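Local coordinates for protein CCMAN5 (Cellulosimicrobium cellulans, PDB 2XSG) that acts as a family 92 alpha-mannosidase and probably removes terminal mannose to uncover mannose-6-phosphate on glycans of yeast-produced lysosomal enzymes, at residues R222-A226 with T227-G231; I295-T299 with A300-T304; F360-I363 with A364-P368. One frame throughout, in Å; residues are numbered along the deposited sequence.

The three contacts follow one another along the chain, and none nests in or crosses another. Contact 1 bends the chain at the surface of the N-terminal beta-sandwich domain, carrying it from an outermost strand of a five-stranded sheet to a strand of the larger antiparallel sheet. In contact 2, within the catalytic part, the chain leaves strand 293-296 and turns at 298-302 on its way to helix 306-318. Contact 3 lies further on, in the buried last turn of helix 353-366, where the chain passes directly into helix 368-387. Contacts 2 and 3 come within about 9 Å at their nearest atoms, whereas contact 1 is remote, its centre about 58 Å from that of contact 2 and 47 Å from that of contact 3.

Contact 1: residues R222-A226 with T227-G231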
loop_
_atom_site.group_PDB
_atom_site.type_symbol
_atom_site.label_atom_id
_atom_site.label_comp_id
_atom_site.label_asym_id
_atom_site.label_seq_id
_atom_site.Cartn_x
_atom_site.Cartn_y
_atom_site.Cartn_z
ATOM N N ARG A 222 -4.605 -0.240 38.599
ATOM C CA ARG A 222 -3.755 0.251 39.691
ATOM C C ARG A 222 -2.363 0.641 39.189
ATOM O O ARG A 222 -1.701 -0.119 38.465
ATOM C CB ARG A 222 -3.682 -0.746 40.854
ATOM C CG ARG A 222 -4.962 -0.802 41.657
ATOM C CD ARG A 222 -4.974 -1.895 42.713
ATOM N NE ARG A 222 -4.360 -1.487 43.975
ATOM C CZ ARG A 222 -3.176 -1.937 44.405
ATOM N NH1 ARG A 222 -2.476 -2.808 43.684
ATOM N NH2 ARG A 222 -2.696 -1.527 45.573
ATOM N N LEU A 223 -1.932 1.845 39.550
ATOM C CA LEU A 223 -0.589 2.298 39.216
ATOM C C LEU A 223 0.320 1.993 40.379
ATOM O O LEU A 223 0.162 2.565 41.457
ATOM C CB LEU A 223 -0.585 3.786 38.916
ATOM C CG LEU A 223 0.748 4.367 38.447
ATOM C CD1 LEU A 223 1.163 3.777 37.100
ATOM C CD2 LEU A 223 0.577 5.867 38.350
ATOM N N VAL A 224 1.268 1.084 40.158
ATOM C CA VAL A 224 2.034 0.488 41.251
ATOM C C VAL A 224 3.539 0.536 41.008
ATOM O O VAL A 224 3.997 0.866 39.907
ATOM C CB VAL A 224 1.653 -0.994 41.448
ATOM C CG1 VAL A 224 0.237 -1.126 42.058
ATOM C CG2 VAL A 224 1.755 -1.748 40.117
ATOM N N ASP A 225 4.306 0.181 42.032
ATOM C CA ASP A 225 5.755 0.164 41.902
ATOM C C ASP A 225 6.281 -1.143 41.315
ATOM O O ASP A 225 7.478 -1.254 41.048
ATOM C CB ASP A 225 6.440 0.449 43.244
ATOM C CG ASP A 225 6.239 1.883 43.723
ATOM O OD1 ASP A 225 6.112 2.816 42.891
ATOM O OD2 ASP A 225 6.213 2.074 44.956
ATOM N N ALA A 226 5.410 -2.135 41.105
ATOM C CA ALA A 226 5.864 -3.420 40.537
ATOM C C ALA A 226 6.518 -3.255 39.173
ATOM O O ALA A 226 6.094 -2.431 38.364
ATOM C CB ALA A 226 4.713 -4.447 40.464
ATOM N N THR A 227 7.535 -4.065 38.912
ATOM C CA THR A 227 8.371 -3.887 37.727
ATOM C C THR A 227 7.931 -4.753 36.541
ATOM O O THR A 227 8.579 -4.732 35.493
ATOM C CB THR A 227 9.840 -4.208 38.051
ATOM O OG1 THR A 227 9.899 -5.485 38.708
ATOM C CG2 THR A 227 10.459 -3.128 38.953
ATOM N N ALA A 228 6.856 -5.531 36.720
ATOM C CA ALA A 228 6.368 -6.465 35.679
ATOM C C ALA A 228 4.841 -6.454 35.582
ATOM O O ALA A 228 4.146 -6.419 36.604
ATOM C CB ALA A 228 6.865 -7.896 35.948
ATOM N N GLN A 229 4.331 -6.463 34.354
ATOM C CA GLN A 229 2.907 -6.628 34.103
ATOM C C GLN A 229 2.729 -7.522 32.894
ATOM O O GLN A 229 3.572 -7.544 31.998
ATOM C CB GLN A 229 2.205 -5.282 33.834
ATOM C CG GLN A 229 2.327 -4.217 34.932
ATOM C CD GLN A 229 1.480 -4.497 36.178
ATOM O OE1 GLN A 229 0.577 -5.308 36.154
ATOM N NE2 GLN A 229 1.761 -3.788 37.259
ATOM N N ASP A 230 1.616 -8.246 32.869
ATOM C CA ASP A 230 1.305 -9.147 31.779
ATOM C C ASP A 230 -0.210 -9.337 31.724
ATOM O O ASP A 230 -0.802 -9.883 32.643
ATOM C CB ASP A 230 2.004 -10.487 32.019
ATOM C CG ASP A 230 1.988 -11.388 30.804
ATOM O OD1 ASP A 230 1.492 -10.975 29.729
ATOM O OD2 ASP A 230 2.497 -12.531 30.938
ATOM N N GLY A 231 -0.839 -8.889 30.646
ATOM C CA GLY A 231 -2.302 -8.930 30.567
ATOM C C GLY A 231 -2.775 -8.418 29.227
ATOM O O GLY A 231 -2.302 -8.868 28.190
#
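Between Val224 and Gln229 the backbone swings through a bend at Asp225, Ala226 and Thr227 that leaves the CA atoms of Val224 and Gln229 10.1 Å apart, with no hydrogen bond joining the two arms. The connection is a beta-arch of the N-terminal beta-sandwich domain: the short, weakly bonded strand 223-224 lies at the border of a five-stranded antiparallel sheet, whereas strand 228-231 pairs with strand 169-179 in the other, larger sheet. At the bend Ala226 C and Ala228 N come within 3.4 Å of each other; Ala226 is extended, and Thr227 then turns the chain into the second strand.

Across the inside of the arch, Val224 and Gln229 are the side chains that meet. The valine offers its CG2 methyl: chi1 (-71°) sets CG1 anti to the carbonyl carbon, which leaves CG2 between the backbone N and the carbonyl carbon, facing the glutamine, while Val224 CG1 stays 5.7 Å from Gln229 NE2. Gln229 spans most of the gap, its chain bent at chi2 (-73°) so that the amide reaches toward the first arm. The methyl of Ala226 lies further off, its CB 4.4 Å from Gln229 NE2. That nitrogen is hydrogen-bonded to Thr216 OG1 on strand 212-217, and the same hydroxyl bonds Ala226 O, which ties both arms of the bend to one residue of the neighbouring strand. At the outer side, Asp225 OD1 is hydrogen-bonded to Gln215 NE2. Val224 CG2 rests 3.5 Å from Gln229 NE2, nearly in line with the extended CD-NE2 bond.

Contact 2: residues I295-T299 with A300-T304; sequences IDAST and ATDPT
Ser298 and the residues up to Asp302 form an ST motif, a single helix-like turn in the link between strand 293-296, at the border of a six-stranded mixed sheet, and helix 306-318. The one bond of the turn that is not weak runs from Asp302 N to Ser298 O (3.0 Å), with the donor in the carbonyl plane. Two weak bonds from Thr301 N supplement it, one to Ser298 O and one to Ser298 OG at 3.5 Å. A chi1 of 64° turns the serine hydroxyl toward the backbone N atoms that follow, and OG is also hydrogen-bonded to Asp695 OD1.

Among the charged and polar ends, Asp302 extends its carboxylate away from the turn to the backbone N atoms of Leu307 and Gln308, at the start of the next helix. Thr301 OG1 is bound by Phe693 O and Arg612.

Carbon contacts are few and loose: Ala297 CB lies 4.3 Å from Thr301 CG2 and 4.2 Å from Asp302 CB. Where a further helical bond would form, Pro303 has no hydrogen to give, although Pro303 N is 3.0 Å from Thr299 O. The proline ring lies against that carbonyl, with Pro303 CD 3.4 Å from Thr299 O.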
loop_
_atom_site.group_PDB
_atom_site.type_symbol
_atom_site.label_atom_id
_atom_site.label_comp_id
_atom_site.label_asym_id
_atom_site.label_seq_id
_atom_site.Cartn_x
_atom_site.Cartn_y
_atom_site.Cartn_z
ATOM N N ILE A 295 14.116 12.848 -12.333
ATOM C CA ILE A 295 13.164 13.497 -13.220
ATOM C C ILE A 295 13.597 14.910 -13.653
ATOM O O ILE A 295 14.110 15.707 -12.871
ATOM C CB ILE A 295 11.775 13.500 -12.566
ATOM C CG1 ILE A 295 11.159 12.120 -12.702
ATOM C CG2 ILE A 295 10.860 14.544 -13.182
ATOM C CD1 ILE A 295 10.041 11.927 -11.814
ATOM N N ASP A 296 13.367 15.189 -14.930
ATOM C CA ASP A 296 13.560 16.498 -15.504
ATOM C C ASP A 296 12.167 16.893 -15.998
ATOM O O ASP A 296 11.648 16.306 -16.945
ATOM C CB ASP A 296 14.598 16.397 -16.644
ATOM C CG ASP A 296 14.671 17.654 -17.514
ATOM O OD1 ASP A 296 14.012 18.671 -17.206
ATOM O OD2 ASP A 296 15.397 17.621 -18.533
ATOM N N ALA A 297 11.546 17.856 -15.322
ATOM C CA ALA A 297 10.176 18.281 -15.642
ATOM C C ALA A 297 10.132 19.772 -15.989
ATOM O O ALA A 297 10.308 20.610 -15.120
ATOM C CB ALA A 297 9.251 17.986 -14.480
ATOM N N SER A 298 9.891 20.086 -17.262
ATOM C CA SER A 298 9.830 21.474 -17.740
ATOM C C SER A 298 8.656 22.228 -17.139
ATOM O O SER A 298 7.692 21.626 -16.658
ATOM C CB SER A 298 9.673 21.508 -19.270
ATOM O OG SER A 298 8.426 20.911 -19.662
ATOM N N THR A 299 8.733 23.553 -17.205
ATOM C CA THR A 299 7.601 24.434 -16.933
ATOM C C THR A 299 6.367 24.016 -17.716
ATOM O O THR A 299 5.265 24.073 -17.200
ATOM C CB THR A 299 7.944 25.895 -17.338
ATOM O OG1 THR A 299 9.064 26.335 -16.567
ATOM C CG2 THR A 299 6.759 26.830 -17.103
ATOM N N ALA A 300 6.556 23.609 -18.969
ATOM C CA ALA A 300 5.430 23.272 -19.848
ATOM C C ALA A 300 4.504 22.174 -19.285
ATOM O O ALA A 300 3.270 22.276 -19.371
ATOM C CB ALA A 300 5.943 22.891 -21.264
ATOM N N THR A 301 5.105 21.138 -18.709
ATOM C CA THR A 301 4.356 20.001 -18.180
ATOM C C THR A 301 4.044 20.152 -16.671
ATOM O O THR A 301 3.106 19.554 -16.164
ATOM C CB THR A 301 5.118 18.676 -18.454
ATOM O OG1 THR A 301 4.226 17.576 -18.295
ATOM C CG2 THR A 301 6.326 18.504 -17.521
ATOM N N ASP A 302 4.837 20.965 -15.973
ATOM C CA ASP A 302 4.703 21.146 -14.524
ATOM C C ASP A 302 4.982 22.603 -14.170
ATOM O O ASP A 302 6.027 22.908 -13.600
ATOM C CB ASP A 302 5.706 20.229 -13.817
ATOM C CG ASP A 302 5.531 20.187 -12.307
ATOM O OD1 ASP A 302 4.500 20.648 -11.770
ATOM O OD2 ASP A 302 6.459 19.667 -11.654
ATOM N N PRO A 303 4.060 23.521 -14.528
ATOM C CA PRO A 303 4.342 24.952 -14.326
ATOM C C PRO A 303 4.560 25.362 -12.853
ATOM O O PRO A 303 5.334 26.281 -12.587
ATOM C CB PRO A 303 3.111 25.652 -14.909
ATOM C CG PRO A 303 2.059 24.615 -15.035
ATOM C CD PRO A 303 2.717 23.282 -15.107
ATOM N N THR A 304 3.939 24.651 -11.916
ATOM C CA THR A 304 3.997 25.019 -10.493
ATOM C C THR A 304 5.018 24.204 -9.685
ATOM O O THR A 304 5.319 24.531 -8.526
ATOM C CB THR A 304 2.619 24.865 -9.815
ATOM O OG1 THR A 304 2.287 23.479 -9.735
ATOM C CG2 THR A 304 1.518 25.567 -10.616
#

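Contact 3: residues F360-I363 with A364-P368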
loop_
_atom_site.group_PDB
_atom_site.type_symbol
_atom_site.label_atom_id
_atom_site.label_comp_id
_atom_site.label_asym_id
_atom_site.label_seq_id
_atom_site.Cartn_x
_atom_site.Cartn_y
_atom_site.Cartn_z
ATOM N N PHE A 360 3.292 -4.682 -7.168
ATOM C CA PHE A 360 4.542 -5.413 -7.203
ATOM C C PHE A 360 5.138 -5.395 -8.603
ATOM O O PHE A 360 6.359 -5.276 -8.751
ATOM C CB PHE A 360 4.358 -6.858 -6.707
ATOM C CG PHE A 360 3.945 -6.943 -5.255
ATOM C CD1 PHE A 360 4.886 -6.829 -4.243
ATOM C CD2 PHE A 360 2.614 -7.111 -4.907
ATOM C CE1 PHE A 360 4.515 -6.880 -2.901
ATOM C CE2 PHE A 360 2.230 -7.188 -3.554
ATOM C CZ PHE A 360 3.189 -7.077 -2.559
ATOM N N SER A 361 4.286 -5.487 -9.629
ATOM C CA SER A 361 4.770 -5.475 -11.006
ATOM C C SER A 361 5.546 -4.190 -11.318
ATOM O O SER A 361 6.486 -4.214 -12.130
ATOM C CB SER A 361 3.631 -5.629 -12.003
ATOM O OG SER A 361 2.805 -6.768 -11.761
ATOM N N VAL A 362 5.139 -3.085 -10.693
ATOM C CA VAL A 362 5.804 -1.776 -10.836
ATOM C C VAL A 362 7.090 -1.698 -10.007
ATOM O O VAL A 362 8.127 -1.251 -10.504
ATOM C CB VAL A 362 4.864 -0.603 -10.440
ATOM C CG1 VAL A 362 5.537 0.766 -10.693
ATOM C CG2 VAL A 362 3.506 -0.681 -11.179
ATOM N N ILE A 363 7.022 -2.114 -8.739
ATOM C CA ILE A 363 8.220 -2.270 -7.917
ATOM C C ILE A 363 9.313 -3.023 -8.691
ATOM O O ILE A 363 10.480 -2.616 -8.673
ATOM C CB ILE A 363 7.931 -2.978 -6.562
ATOM C CG1 ILE A 363 7.079 -2.092 -5.654
ATOM C CG2 ILE A 363 9.241 -3.318 -5.842
ATOM C CD1 ILE A 363 6.546 -2.833 -4.426
ATOM N N ALA A 364 8.930 -4.091 -9.390
ATOM C CA ALA A 364 9.886 -4.844 -10.226
ATOM C C ALA A 364 10.749 -3.964 -11.139
ATOM O O ALA A 364 11.942 -4.219 -11.284
ATOM C CB ALA A 364 9.183 -5.924 -11.040
ATOM N N TYR A 365 10.178 -2.923 -11.742
ATOM C CA TYR A 365 11.011 -2.109 -12.641
ATOM C C TYR A 365 11.663 -0.878 -11.994
ATOM O O TYR A 365 12.506 -0.214 -12.612
ATOM C CB TYR A 365 10.331 -1.835 -13.999
ATOM C CG TYR A 365 9.212 -0.808 -14.055
ATOM C CD1 TYR A 365 9.447 0.528 -13.764
ATOM C CD2 TYR A 365 7.930 -1.172 -14.493
ATOM C CE1 TYR A 365 8.425 1.476 -13.859
ATOM C CE2 TYR A 365 6.911 -0.242 -14.609
ATOM C CZ TYR A 365 7.169 1.093 -14.279
ATOM O OH TYR A 365 6.166 2.036 -14.381
ATOM N N ILE A 366 11.310 -0.600 -10.736
ATOM C CA ILE A 366 11.916 0.517 -10.014
ATOM C C ILE A 366 13.048 0.054 -9.080
ATOM O O ILE A 366 14.105 0.690 -9.032
ATOM C CB ILE A 366 10.854 1.394 -9.313
ATOM C CG1 ILE A 366 10.098 2.200 -10.387
ATOM C CG2 ILE A 366 11.507 2.373 -8.312
ATOM C CD1 ILE A 366 8.843 2.849 -9.916
ATOM N N ASP A 367 12.826 -1.063 -8.380
ATOM C CA ASP A 367 13.811 -1.645 -7.472
ATOM C C ASP A 367 13.773 -3.172 -7.577
ATOM O O ASP A 367 13.154 -3.845 -6.741
ATOM C CB ASP A 367 13.549 -1.182 -6.037
ATOM C CG ASP A 367 14.691 -1.516 -5.087
ATOM O OD1 ASP A 367 15.560 -2.358 -5.414
ATOM O OD2 ASP A 367 14.714 -0.920 -3.995
ATOM N N PRO A 368 14.414 -3.726 -8.629
ATOM C CA PRO A 368 14.313 -5.177 -8.884
ATOM C C PRO A 368 14.739 -6.066 -7.698
ATOM O O PRO A 368 14.069 -7.077 -7.419
ATOM C CB PRO A 368 15.224 -5.382 -10.109
ATOM C CG PRO A 368 15.202 -4.057 -10.812
ATOM C CD PRO A 368 15.180 -3.036 -9.685
#
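Across residues 360-367 the backbone hydrogen bonds change character as the helix ends. Ala364 N gives a regular helical bond to Phe360 O (2.9 Å), but Tyr365 N turns to Val362 O, three residues back, and comes from well above the carbonyl plane. Ile363 O is gripped twice: by Asp367 N, almost straight at 2.8 Å and 171°, and by Ile366 N at 3.0 Å, again from above the plane. Here helix 353-366 of the alpha-helical barrel expected of family 92 catalytic domains stops, and Asp367 serves as the N-cap of helix 368-387, its OD1 weakly bonded to Leu370 N.

Apolar contacts gather on Val362. Its CG1, anti to the backbone N (chi1 -176°), stands alongside the tyrosine, 4.0 Å from Tyr365 CZ, and equally near Ile366 CD1. Residues of helix 665-675 adjoin all three side chains.

Around the tyrosine ring, Val362 O lies 3.7 Å above one face, displaced toward the rim, because a chi1 of 75° folds the ring back over the preceding turn. Tyr365 OH is hydrogen-bonded to Leu677 O. Buried in the same turn, Ser361 O has no hydrogen-bond partner and lies against the methyl of Ala364, 3.4 Å from Ala364 CB.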